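Local coordinates for transcriptional regulator, LacI family protein (Rhodococcus jostii, PDB 3K9C) that probably acts as a LacI-family transcription factor that binds cis-regulatory DNA and carries a regulatory domain built like a periplasmic binding protein, at residues Q32-A37 with Y42-S47; A112-A117 with A141-G146; E174-L179 with D202-S207; Y220-L225 with H268-A273. One frame throughout, in Å; residues are numbered along the deposited sequence.

Contact 1: Q32-A37 with Y42-S47; sequences QIYAAA and YDVMLS
Val44 is the apolar centre of this contact, with Ala37, Ile33 and Tyr34 of the helix gathered round its two methyls. The segments are the helix and second strand of the beta-alpha-beta unit 13-20, 24-39, 42-49, in the Rossmann-like N-terminal lobe of a periplasmic-binding-protein fold. The short axes run nearly antiparallel (153°), the chain turning back from helix to strand within a few residues. With Val44 CG1 anti to the backbone N (chi1 169°), CG2 is left to face the helix, where it lies 3.5 Å from Ala37 CB and also meets Ile33 CG2. The small methyl of Ala37 lets the helix lie close to Val44, and a beta-branched valine suits a strand covered by a helix. Val44 CG1 sits over one face of the Tyr34 ring, toward its rim, while CB is 3.8 Å from Tyr34 CE2. Farther along the strand, Leu46 meets the phenol end at about a right angle, its CD1 3.9 Å from Tyr34 CE1.

Tyr34 OH then leaves the apolar zone: it hydrogen-bonds Ala48 N of the second subunit, whose Arg53 adds a cation-pi contact to the ring. The same hydroxyl shares a water with Val44 O. At the turn end, Tyr42 N donates to Ala37 O over 2.9 Å (161°). Finally, a second water bridges the two backbones, giving one hydrogen to Tyr34 O at 3.0 Å and the other to Tyr42 O at 3.1 Å.

Contact 2: A112-A117 with A141-G146; sequences AGITLA and ADRRAG
Two helices of the C-terminal lobe, 110-123 and 140-153, pack side by side here, Ile114 of the first lying against Arg143 and Gly146 of the second. Their short axes come within 8.3 Å and cross at -43°. Ile114 uses both branches: CG1 is turned away from the backbone N (chi1 -166°), which carries CD1 over to Arg143, 3.2 Å from its carbonyl O and 3.9 Å from its CB, while CG2 presses on Gly146 at 3.5 Å from its C. Glycine suits that place, because a CB would point straight into the Ile114 methyl. Shortening Ile114 to an alanine would probably open a gap above the Arg143 carbonyl and leave the bare backbone of Gly146 without its apolar cover.

At the edge, one water donates to both Thr115 OG1 (2.7 Å) and Gly146 O (3.0 Å), joining the two helices through solvent; Thr115 OG1 also bonds Val111 O of its own helix. Of the Arg143 side chain the base, CB, meets Ile114. The extended remainder leads away to a salt bridge with Asp110, a cation-pi contact with Tyr220 and a glycerol, probably from the crystallisation liquor, whose place is consistent with the ligand cleft of the family. Beneath the pair lies the parallel sheet: Ile114 reaches Val190 of strand 188-191 and also packs on Phe147, the next residue of helix 140-153.

Contact 3: E174-L179 with D202-S207; sequences EGMHTL and DLLVRS
The helical segments 174-179 and 202-206 approach to 9.6 Å between their axes, with their N-to-C directions 50° apart, and come nearest at Met176 and Leu203, whose CA atoms are 7.2 Å apart. At this ordinary helix-packing distance, leucine and methionine side chains fill the interface. Leu203, whose CG points opposite the backbone N (chi1 177°), reaches across, and its CD2 lands on the helix surface 3.5 Å from Met176 CB, a tight carbon pair, and 3.3 Å from His177 N. The imidazole of His177 leads away, leaving CB to flank the same methyl.

Met176, a selenomethionine, bends at its second and third torsions and turns toward Leu204, which it meets at about a right angle; Leu204 CD2 is 3.8 Å from Met176 CG and 4.0 Å from SE. Its flexible, unbranched chain is well suited to bending round Leu204. Were Leu204 replaced by a serine, the selenium end of Met176 is likely to lose its apolar wall, with a gap opening toward Val211 and Ile215.

Polar groups serve the helix end instead: Ser207 OG donates to Leu203 O, and Arg206 NH1 to Asp202 O (159°), on the face of that carbonyl opposite to Arg206 N. Met176 also rests on Ile132 of strand 129-133. Two crossover helices packed on one side of a parallel sheet are characteristic of a Rossmann-like alpha/beta layer; here they come from the crossovers 160-164 to 188-191 and 188-191 to 216-218.

Contact 4: Y220-L225 with H268-A273; sequences YDDSRL and HLVRRA
The loop 220-225 passes the end of strand 268-270 with 7.5 Å between the CA atoms of Asp222 and Val270, and takes positive phi at both Asp221 and Asp222. That turn directs the Asp222 side chain at the strand, and CG, beside the carbonyl carbon and trans to N (chi1 -169°), carries the carboxylate to Arg272. The salt bridge is end-on but uneven: NH1 and NH2 both grip the single oxygen OD1. Arg272 NH2 makes the shorter, straighter bond, 2.9 Å and 155°, to the syn lone pair of Asp222 OD1; Arg272 NH1 lies 3.1 Å from Asp222 OD1, nearly in line with the carboxylate bond that ends there, at a more bent 140°. OD1 lies in the guanidinium plane, and the two flat groups are nearly coplanar.

Arginine fits here because its reach is long and its several N-H groups can be shared: NH1 also donates to Met233 O, which would help hold the group from turning. Val270 supplies the apolar side, its CG1 over one guanidinium face toward the rim and its CG2 4.0 Å from Asp222 OD2. Strand 235-237 runs beside the pair, as Val270 bonds Thr235 through the backbone, Asp221 bonds Ile236 in the same way, and the Arg272 side chain packs on Thr235. Farther out, Ser223 touches Pro24 and Asp28 of helix 24-39, while Leu269 rests on His120 of helix 110-123.

In the fold
Contacts 1 and 2 are buried, contact 3 is partly buried, and contact 4 lies at the surface; the chemistry follows, from methyls and aromatic rings or bare backbone, through leucine and selenomethionine, to a salt bridge. Contacts 1 and 3, with centres 38 Å apart on opposite sides of the chain's centre, belong to different lobes, contact 1 joining a helix to a strand and contact 3 two helices, and both also touch the second subunit. Contact 2 stays within its own chain. It meets contact 4 directly, where Arg143 and Gly113 approach Tyr220 and Leu116 reaches His268. Contacts 1 and 4 reach the same mixed sheet, at strands 42-49 and 262-270.

Contact 1: Q32-A37 with Y42-S47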
loop_
_atom_site.group_PDB
_atom_site.type_symbol
_atom_site.label_atom_id
_atom_site.label_comp_id
_atom_site.label_asym_id
_atom_site.label_seq_id
_atom_site.Cartn_x
_atom_site.Cartn_y
_atom_site.Cartn_z
ATOM N N GLN B 32 0.051 -2.348 14.136
ATOM C CA GLN B 32 0.323 -3.019 15.394
ATOM C C GLN B 32 1.007 -2.114 16.427
ATOM O O GLN B 32 0.763 -2.252 17.629
ATOM C CB GLN B 32 1.142 -4.291 15.135
ATOM C CG GLN B 32 0.390 -5.287 14.271
ATOM C CD GLN B 32 -0.950 -5.665 14.880
ATOM O OE1 GLN B 32 -1.907 -5.981 14.172
ATOM N NE2 GLN B 32 -1.017 -5.650 16.202
ATOM N N ILE B 33 1.851 -1.187 15.978
ATOM C CA ILE B 33 2.515 -0.282 16.915
ATOM C C ILE B 33 1.470 0.580 17.613
ATOM O O ILE B 33 1.537 0.796 18.823
ATOM C CB ILE B 33 3.551 0.617 16.206
ATOM C CG1 ILE B 33 4.753 -0.241 15.783
ATOM C CG2 ILE B 33 3.991 1.756 17.134
ATOM C CD1 ILE B 33 5.782 0.490 14.942
ATOM N N TYR B 34 0.505 1.064 16.841
ATOM C CA TYR B 34 -0.578 1.875 17.377
ATOM C C TYR B 34 -1.267 1.102 18.501
ATOM O O TYR B 34 -1.514 1.645 19.578
ATOM C CB TYR B 34 -1.614 2.164 16.295
ATOM C CG TYR B 34 -1.499 3.502 15.599
ATOM C CD1 TYR B 34 -1.311 3.566 14.223
ATOM C CD2 TYR B 34 -1.669 4.706 16.300
ATOM C CE1 TYR B 34 -1.305 4.787 13.545
ATOM C CE2 TYR B 34 -1.663 5.938 15.634
ATOM C CZ TYR B 34 -1.484 5.967 14.254
ATOM O OH TYR B 34 -1.501 7.153 13.564
ATOM N N ALA B 35 -1.576 -0.164 18.234
ATOM C CA ALA B 35 -2.260 -1.013 19.204
ATOM C C ALA B 35 -1.417 -1.292 20.444
ATOM O O ALA B 35 -1.913 -1.197 21.569
ATOM C CB ALA B 35 -2.691 -2.329 18.539
ATOM N N ALA B 36 -0.145 -1.630 20.253
ATOM C CA ALA B 36 0.734 -1.900 21.391
ATOM C C ALA B 36 0.881 -0.625 22.227
ATOM O O ALA B 36 0.858 -0.659 23.463
ATOM C CB ALA B 36 2.098 -2.372 20.903
ATOM N N ALA B 37 1.018 0.500 21.533
ATOM C CA ALA B 37 1.164 1.800 22.170
ATOM C C ALA B 37 -0.022 2.094 23.084
ATOM O O ALA B 37 0.152 2.486 24.240
ATOM C CB ALA B 37 1.279 2.884 21.106
ATOM N N TYR B 42 0.081 5.032 25.544
ATOM C CA TYR B 42 0.818 5.986 24.723
ATOM C C TYR B 42 0.137 6.276 23.398
ATOM O O TYR B 42 -0.533 5.417 22.827
ATOM C CB TYR B 42 2.221 5.460 24.436
ATOM C CG TYR B 42 3.220 5.751 25.513
ATOM C CD1 TYR B 42 4.139 6.789 25.369
ATOM C CD2 TYR B 42 3.256 4.990 26.684
ATOM C CE1 TYR B 42 5.074 7.062 26.357
ATOM C CE2 TYR B 42 4.189 5.261 27.685
ATOM C CZ TYR B 42 5.094 6.296 27.510
ATOM O OH TYR B 42 6.035 6.555 28.477
ATOM N N ASP B 43 0.312 7.498 22.914
ATOM C CA ASP B 43 -0.243 7.860 21.629
ATOM C C ASP B 43 0.908 7.772 20.637
ATOM O O ASP B 43 2.076 7.735 21.019
ATOM C CB ASP B 43 -0.817 9.276 21.645
ATOM C CG ASP B 43 -2.195 9.337 22.271
ATOM O OD1 ASP B 43 -3.049 8.498 21.919
ATOM O OD2 ASP B 43 -2.431 10.229 23.110
ATOM N N VAL B 44 0.581 7.733 19.358
ATOM C CA VAL B 44 1.617 7.633 18.359
ATOM C C VAL B 44 1.527 8.766 17.374
ATOM O O VAL B 44 0.441 9.141 16.931
ATOM C CB VAL B 44 1.529 6.294 17.594
ATOM C CG1 VAL B 44 2.444 6.328 16.375
ATOM C CG2 VAL B 44 1.935 5.146 18.512
HETATM N N MSE B 45 2.685 9.321 17.045
HETATM C CA MSE B 45 2.749 10.385 16.065
HETATM C C MSE B 45 3.544 9.832 14.883
HETATM O O MSE B 45 4.715 9.500 15.020
HETATM C CB MSE B 45 3.453 11.610 16.641
HETATM C CG MSE B 45 3.036 12.891 15.965
HETATM SE SE MSE B 45 4.517 14.124 15.859
HETATM C CE MSE B 45 4.710 14.189 13.925
ATOM N N LEU B 46 2.887 9.703 13.741
ATOM C CA LEU B 46 3.533 9.202 12.538
ATOM C C LEU B 46 4.148 10.365 11.784
ATOM O O LEU B 46 3.645 11.484 11.840
ATOM C CB LEU B 46 2.512 8.561 11.607
ATOM C CG LEU B 46 1.601 7.457 12.116
ATOM C CD1 LEU B 46 0.509 7.202 11.081
ATOM C CD2 LEU B 46 2.422 6.222 12.384
ATOM N N SER B 47 5.240 10.083 11.086
ATOM C CA SER B 47 5.914 11.055 10.238
ATOM C C SER B 47 6.291 10.169 9.068
ATOM O O SER B 47 7.085 9.233 9.222
ATOM C CB SER B 47 7.164 11.619 10.899
ATOM O OG SER B 47 7.742 12.613 10.066
HETATM O O HOH W 1 -0.901 9.521 14.841
HETATM O O HOH W 2 -1.335 4.600 19.950
#

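Contact 2: A112-A117 with A141-G146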
loop_
_atom_site.group_PDB
_atom_site.type_symbol
_atom_site.label_atom_id
_atom_site.label_comp_id
_atom_site.label_asym_id
_atom_site.label_seq_id
_atom_site.Cartn_x
_atom_site.Cartn_y
_atom_site.Cartn_z
ATOM N N ALA B 112 18.175 -16.608 9.389
ATOM C CA ALA B 112 17.319 -17.734 9.757
ATOM C C ALA B 112 16.081 -17.802 8.873
ATOM O O ALA B 112 15.662 -18.880 8.460
ATOM C CB ALA B 112 16.899 -17.618 11.225
ATOM N N GLY B 113 15.496 -16.643 8.583
ATOM C CA GLY B 113 14.296 -16.610 7.762
ATOM C C GLY B 113 14.466 -17.182 6.371
ATOM O O GLY B 113 13.680 -18.033 5.927
ATOM N N ILE B 114 15.500 -16.730 5.672
ATOM C CA ILE B 114 15.722 -17.209 4.321
ATOM C C ILE B 114 16.150 -18.672 4.350
ATOM O O ILE B 114 15.836 -19.430 3.430
ATOM C CB ILE B 114 16.739 -16.297 3.564
ATOM C CG1 ILE B 114 16.688 -16.601 2.068
ATOM C CG2 ILE B 114 18.139 -16.483 4.108
ATOM C CD1 ILE B 114 16.868 -15.375 1.200
ATOM N N THR B 115 16.836 -19.087 5.416
ATOM C CA THR B 115 17.243 -20.488 5.529
ATOM C C THR B 115 15.981 -21.359 5.560
ATOM O O THR B 115 15.958 -22.447 4.981
ATOM C CB THR B 115 18.088 -20.747 6.808
ATOM O OG1 THR B 115 19.229 -19.889 6.810
ATOM C CG2 THR B 115 18.574 -22.182 6.852
ATOM N N LEU B 116 14.930 -20.879 6.231
ATOM C CA LEU B 116 13.661 -21.620 6.290
ATOM C C LEU B 116 13.093 -21.767 4.879
ATOM O O LEU B 116 12.613 -22.834 4.497
ATOM C CB LEU B 116 12.634 -20.882 7.164
ATOM C CG LEU B 116 12.898 -20.804 8.670
ATOM C CD1 LEU B 116 11.861 -19.899 9.321
ATOM C CD2 LEU B 116 12.860 -22.210 9.278
ATOM N N ALA B 117 13.137 -20.675 4.119
ATOM C CA ALA B 117 12.650 -20.670 2.742
ATOM C C ALA B 117 13.419 -21.714 1.932
ATOM O O ALA B 117 12.822 -22.525 1.235
ATOM C CB ALA B 117 12.831 -19.269 2.119
ATOM N N ALA B 141 21.557 -7.511 2.493
ATOM C CA ALA B 141 22.792 -8.260 2.660
ATOM C C ALA B 141 22.592 -9.557 3.446
ATOM O O ALA B 141 23.057 -10.615 3.026
ATOM C CB ALA B 141 23.845 -7.385 3.330
ATOM N N ASP B 142 21.893 -9.490 4.574
ATOM C CA ASP B 142 21.670 -10.693 5.385
ATOM C C ASP B 142 20.910 -11.799 4.656
ATOM O O ASP B 142 21.294 -12.964 4.718
ATOM C CB ASP B 142 20.930 -10.344 6.683
ATOM C CG ASP B 142 21.857 -9.796 7.756
ATOM O OD1 ASP B 142 23.023 -9.493 7.435
ATOM O OD2 ASP B 142 21.417 -9.666 8.921
ATOM N N ARG B 143 19.827 -11.450 3.969
ATOM C CA ARG B 143 19.083 -12.485 3.268
ATOM C C ARG B 143 19.894 -13.043 2.113
ATOM O O ARG B 143 19.742 -14.208 1.757
ATOM C CB ARG B 143 17.729 -11.964 2.781
ATOM C CG ARG B 143 16.742 -11.794 3.906
ATOM C CD ARG B 143 15.450 -11.144 3.455
ATOM N NE ARG B 143 14.735 -10.613 4.610
ATOM C CZ ARG B 143 13.707 -9.779 4.540
ATOM N NH1 ARG B 143 13.251 -9.369 3.362
ATOM N NH2 ARG B 143 13.146 -9.344 5.658
ATOM N N ARG B 144 20.754 -12.219 1.530
ATOM C CA ARG B 144 21.590 -12.695 0.429
ATOM C C ARG B 144 22.638 -13.676 0.980
ATOM O O ARG B 144 22.815 -14.765 0.448
ATOM C CB ARG B 144 22.280 -11.524 -0.276
ATOM C CG ARG B 144 23.128 -11.942 -1.471
ATOM C CD ARG B 144 23.925 -10.773 -2.031
ATOM N NE ARG B 144 25.027 -11.250 -2.863
ATOM C CZ ARG B 144 24.995 -11.339 -4.189
ATOM N NH1 ARG B 144 23.907 -10.969 -4.860
ATOM N NH2 ARG B 144 26.047 -11.822 -4.845
ATOM N N ALA B 145 23.315 -13.294 2.059
ATOM C CA ALA B 145 24.320 -14.166 2.665
ATOM C C ALA B 145 23.639 -15.416 3.217
ATOM O O ALA B 145 24.126 -16.530 3.055
ATOM C CB ALA B 145 25.044 -13.435 3.777
ATOM N N GLY B 146 22.503 -15.227 3.872
ATOM C CA GLY B 146 21.794 -16.370 4.398
ATOM C C GLY B 146 21.395 -17.328 3.292
ATOM O O GLY B 146 21.466 -18.543 3.472
HETATM O O HOH W 3 21.861 -19.952 6.113
#

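Contact 3: E174-L179 with D202-S207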
loop_
_atom_site.group_PDB
_atom_site.type_symbol
_atom_site.label_atom_id
_atom_site.label_comp_id
_atom_site.label_asym_id
_atom_site.label_seq_id
_atom_site.Cartn_x
_atom_site.Cartn_y
_atom_site.Cartn_z
ATOM N N GLU B 174 11.565 -7.865 -13.349
ATOM C CA GLU B 174 12.827 -7.825 -14.083
ATOM C C GLU B 174 13.748 -8.964 -13.668
ATOM O O GLU B 174 14.307 -9.662 -14.515
ATOM C CB GLU B 174 13.523 -6.476 -13.886
ATOM C CG GLU B 174 12.967 -5.382 -14.785
ATOM C CD GLU B 174 13.058 -5.750 -16.269
ATOM O OE1 GLU B 174 14.187 -5.804 -16.803
ATOM O OE2 GLU B 174 12.005 -5.998 -16.902
ATOM N N GLY B 175 13.896 -9.157 -12.364
ATOM C CA GLY B 175 14.739 -10.235 -11.887
ATOM C C GLY B 175 14.271 -11.584 -12.396
ATOM O O GLY B 175 15.086 -12.426 -12.749
HETATM N N MSE B 176 12.960 -11.796 -12.442
HETATM C CA MSE B 176 12.428 -13.069 -12.911
HETATM C C MSE B 176 12.693 -13.229 -14.405
HETATM O O MSE B 176 13.000 -14.326 -14.879
HETATM C CB MSE B 176 10.926 -13.163 -12.619
HETATM C CG MSE B 176 10.299 -14.551 -12.851
HETATM SE SE MSE B 176 11.094 -15.991 -11.771
HETATM C CE MSE B 176 11.967 -14.931 -10.446
ATOM N N HIS B 177 12.576 -12.124 -15.134
ATOM C CA HIS B 177 12.824 -12.120 -16.568
ATOM C C HIS B 177 14.276 -12.550 -16.789
ATOM O O HIS B 177 14.560 -13.451 -17.582
ATOM C CB HIS B 177 12.598 -10.714 -17.120
ATOM C CG HIS B 177 12.989 -10.558 -18.553
ATOM N ND1 HIS B 177 12.401 -11.286 -19.566
ATOM C CD2 HIS B 177 13.928 -9.778 -19.143
ATOM C CE1 HIS B 177 12.964 -10.962 -20.718
ATOM N NE2 HIS B 177 13.892 -10.052 -20.489
ATOM N N THR B 178 15.188 -11.909 -16.067
ATOM C CA THR B 178 16.610 -12.230 -16.164
ATOM C C THR B 178 16.814 -13.727 -15.929
ATOM O O THR B 178 17.487 -14.401 -16.709
ATOM C CB THR B 178 17.431 -11.472 -15.101
ATOM O OG1 THR B 178 17.215 -10.060 -15.232
ATOM C CG2 THR B 178 18.902 -11.778 -15.254
ATOM N N LEU B 179 16.218 -14.241 -14.852
ATOM C CA LEU B 179 16.341 -15.651 -14.496
ATOM C C LEU B 179 15.812 -16.585 -15.571
ATOM O O LEU B 179 16.374 -17.652 -15.798
ATOM C CB LEU B 179 15.626 -15.930 -13.163
ATOM C CG LEU B 179 16.242 -15.193 -11.963
ATOM C CD1 LEU B 179 15.378 -15.366 -10.703
ATOM C CD2 LEU B 179 17.657 -15.722 -11.740
ATOM N N ASP B 202 3.472 -12.120 -11.272
ATOM C CA ASP B 202 2.831 -11.407 -12.378
ATOM C C ASP B 202 3.496 -11.749 -13.702
ATOM O O ASP B 202 2.821 -11.952 -14.714
ATOM C CB ASP B 202 2.918 -9.891 -12.205
ATOM C CG ASP B 202 2.223 -9.394 -10.965
ATOM O OD1 ASP B 202 1.216 -10.006 -10.544
ATOM O OD2 ASP B 202 2.685 -8.363 -10.422
ATOM N N LEU B 203 4.822 -11.785 -13.695
ATOM C CA LEU B 203 5.574 -12.097 -14.899
ATOM C C LEU B 203 5.394 -13.552 -15.296
ATOM O O LEU B 203 5.137 -13.858 -16.460
ATOM C CB LEU B 203 7.068 -11.829 -14.693
ATOM C CG LEU B 203 7.888 -12.212 -15.930
ATOM C CD1 LEU B 203 7.656 -11.157 -16.990
ATOM C CD2 LEU B 203 9.364 -12.320 -15.605
ATOM N N LEU B 204 5.541 -14.447 -14.324
ATOM C CA LEU B 204 5.414 -15.880 -14.577
ATOM C C LEU B 204 4.065 -16.274 -15.166
ATOM O O LEU B 204 4.005 -17.072 -16.097
ATOM C CB LEU B 204 5.655 -16.670 -13.285
ATOM C CG LEU B 204 7.099 -16.725 -12.780
ATOM C CD1 LEU B 204 7.164 -17.528 -11.489
ATOM C CD2 LEU B 204 7.978 -17.366 -13.844
ATOM N N VAL B 205 2.984 -15.725 -14.625
ATOM C CA VAL B 205 1.661 -16.063 -15.128
ATOM C C VAL B 205 1.449 -15.471 -16.520
ATOM O O VAL B 205 0.811 -16.085 -17.363
ATOM C CB VAL B 205 0.545 -15.580 -14.163
ATOM C CG1 VAL B 205 0.499 -14.076 -14.115
ATOM C CG2 VAL B 205 -0.797 -16.141 -14.603
ATOM N N ARG B 206 2.001 -14.285 -16.762
ATOM C CA ARG B 206 1.865 -13.628 -18.061
ATOM C C ARG B 206 2.772 -14.281 -19.091
ATOM O O ARG B 206 2.627 -14.060 -20.295
ATOM C CB ARG B 206 2.210 -12.141 -17.952
ATOM C CG ARG B 206 1.169 -11.313 -17.223
ATOM C CD ARG B 206 1.647 -9.882 -17.039
ATOM N NE ARG B 206 0.603 -9.018 -16.495
ATOM C CZ ARG B 206 0.038 -9.170 -15.300
ATOM N NH1 ARG B 206 0.412 -10.161 -14.497
ATOM N NH2 ARG B 206 -0.907 -8.324 -14.907
ATOM N N SER B 207 3.708 -15.088 -18.610
ATOM C CA SER B 207 4.643 -15.778 -19.482
ATOM C C SER B 207 4.143 -17.178 -19.794
ATOM O O SER B 207 4.797 -17.934 -20.509
ATOM C CB SER B 207 6.014 -15.845 -18.818
ATOM O OG SER B 207 6.501 -14.536 -18.584
#

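Contact 4: Y220-L225 with H268-A273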
loop_
_atom_site.group_PDB
_atom_site.type_symbol
_atom_site.label_atom_id
_atom_site.label_comp_id
_atom_site.label_asym_id
_atom_site.label_seq_id
_atom_site.Cartn_x
_atom_site.Cartn_y
_atom_site.Cartn_z
ATOM N N TYR B 220 8.525 -12.777 1.420
ATOM C CA TYR B 220 9.025 -12.502 2.752
ATOM C C TYR B 220 8.244 -11.324 3.335
ATOM O O TYR B 220 7.992 -10.337 2.636
ATOM C CB TYR B 220 10.533 -12.192 2.693
ATOM C CG TYR B 220 11.296 -12.529 3.955
ATOM C CD1 TYR B 220 12.212 -13.587 3.982
ATOM C CD2 TYR B 220 11.118 -11.786 5.121
ATOM C CE1 TYR B 220 12.932 -13.892 5.144
ATOM C CE2 TYR B 220 11.824 -12.084 6.283
ATOM C CZ TYR B 220 12.727 -13.137 6.287
ATOM O OH TYR B 220 13.401 -13.453 7.442
ATOM N N ASP B 221 7.853 -11.471 4.605
ATOM C CA ASP B 221 7.099 -10.489 5.407
ATOM C C ASP B 221 5.708 -10.942 5.858
ATOM O O ASP B 221 5.254 -10.556 6.938
ATOM C CB ASP B 221 6.923 -9.142 4.677
ATOM C CG ASP B 221 8.220 -8.360 4.558
ATOM O OD1 ASP B 221 9.192 -8.676 5.277
ATOM O OD2 ASP B 221 8.257 -7.414 3.747
ATOM N N ASP B 222 5.045 -11.752 5.032
ATOM C CA ASP B 222 3.680 -12.220 5.292
ATOM C C ASP B 222 2.805 -10.981 5.432
ATOM O O ASP B 222 2.113 -10.796 6.437
ATOM C CB ASP B 222 3.590 -13.076 6.569
ATOM C CG ASP B 222 2.238 -13.797 6.702
ATOM O OD1 ASP B 222 1.615 -14.094 5.662
ATOM O OD2 ASP B 222 1.802 -14.087 7.840
ATOM N N SER B 223 2.856 -10.130 4.412
ATOM C CA SER B 223 2.082 -8.899 4.403
ATOM C C SER B 223 0.736 -9.170 3.739
ATOM O O SER B 223 0.491 -10.280 3.269
ATOM C CB SER B 223 2.848 -7.804 3.650
ATOM O OG SER B 223 2.938 -8.094 2.270
ATOM N N ARG B 224 -0.126 -8.155 3.698
ATOM C CA ARG B 224 -1.459 -8.295 3.115
ATOM C C ARG B 224 -1.434 -8.839 1.693
ATOM O O ARG B 224 -2.374 -9.496 1.252
ATOM C CB ARG B 224 -2.201 -6.949 3.125
ATOM C CG ARG B 224 -1.638 -5.896 2.175
ATOM C CD ARG B 224 -2.525 -4.651 2.133
ATOM N NE ARG B 224 -3.863 -4.940 1.620
ATOM C CZ ARG B 224 -4.150 -5.138 0.339
ATOM N NH1 ARG B 224 -3.190 -5.072 -0.577
ATOM N NH2 ARG B 224 -5.397 -5.415 -0.027
ATOM N N LEU B 225 -0.352 -8.568 0.976
ATOM C CA LEU B 225 -0.221 -9.031 -0.400
ATOM C C LEU B 225 -0.263 -10.554 -0.462
ATOM O O LEU B 225 -0.923 -11.127 -1.318
ATOM C CB LEU B 225 1.110 -8.541 -0.984
ATOM C CG LEU B 225 1.385 -7.036 -0.957
ATOM C CD1 LEU B 225 2.821 -6.768 -1.355
ATOM C CD2 LEU B 225 0.422 -6.330 -1.897
ATOM N N HIS B 268 9.016 -17.313 10.979
ATOM C CA HIS B 268 8.471 -18.637 10.709
ATOM C C HIS B 268 7.917 -18.733 9.305
ATOM O O HIS B 268 7.578 -17.725 8.685
ATOM C CB HIS B 268 7.417 -19.054 11.755
ATOM C CG HIS B 268 6.432 -17.989 12.113
ATOM N ND1 HIS B 268 5.260 -17.784 11.412
ATOM C CD2 HIS B 268 6.423 -17.092 13.128
ATOM C CE1 HIS B 268 4.572 -16.811 11.982
ATOM N NE2 HIS B 268 5.257 -16.374 13.025
ATOM N N LEU B 269 7.860 -19.958 8.797
ATOM C CA LEU B 269 7.372 -20.208 7.453
ATOM C C LEU B 269 5.863 -20.266 7.415
ATOM O O LEU B 269 5.235 -20.868 8.273
ATOM C CB LEU B 269 7.929 -21.528 6.909
ATOM C CG LEU B 269 7.350 -21.938 5.549
ATOM C CD1 LEU B 269 7.866 -20.996 4.483
ATOM C CD2 LEU B 269 7.734 -23.380 5.227
ATOM N N VAL B 270 5.291 -19.627 6.406
ATOM C CA VAL B 270 3.860 -19.623 6.221
ATOM C C VAL B 270 3.619 -20.161 4.823
ATOM O O VAL B 270 3.804 -19.450 3.830
ATOM C CB VAL B 270 3.278 -18.199 6.346
ATOM C CG1 VAL B 270 1.761 -18.233 6.123
ATOM C CG2 VAL B 270 3.603 -17.631 7.710
ATOM N N ARG B 271 3.224 -21.429 4.756
ATOM C CA ARG B 271 2.963 -22.100 3.486
ATOM C C ARG B 271 1.570 -21.854 2.964
ATOM O O ARG B 271 0.579 -21.987 3.685
ATOM C CB ARG B 271 3.142 -23.614 3.616
ATOM C CG ARG B 271 4.561 -24.095 3.707
ATOM C CD ARG B 271 4.580 -25.559 4.096
ATOM N NE ARG B 271 3.906 -25.754 5.378
ATOM C CZ ARG B 271 3.893 -26.895 6.058
ATOM N NH1 ARG B 271 4.524 -27.962 5.579
ATOM N NH2 ARG B 271 3.257 -26.962 7.222
ATOM N N ARG B 272 1.500 -21.505 1.692
ATOM C CA ARG B 272 0.228 -21.282 1.044
ATOM C C ARG B 272 0.267 -22.078 -0.252
ATOM O O ARG B 272 0.654 -23.249 -0.225
ATOM C CB ARG B 272 -0.013 -19.786 0.821
ATOM C CG ARG B 272 -0.139 -19.011 2.140
ATOM C CD ARG B 272 -0.995 -17.750 2.002
ATOM N NE ARG B 272 -1.229 -17.098 3.293
ATOM C CZ ARG B 272 -0.363 -16.284 3.894
ATOM N NH1 ARG B 272 0.805 -16.001 3.324
ATOM N NH2 ARG B 272 -0.654 -15.759 5.079
ATOM N N ALA B 273 -0.072 -21.471 -1.382
ATOM C CA ALA B 273 -0.101 -22.228 -2.630
ATOM C C ALA B 273 0.915 -21.905 -3.726
ATOM O O ALA B 273 0.758 -22.365 -4.863
ATOM C CB ALA B 273 -1.511 -22.151 -3.211
#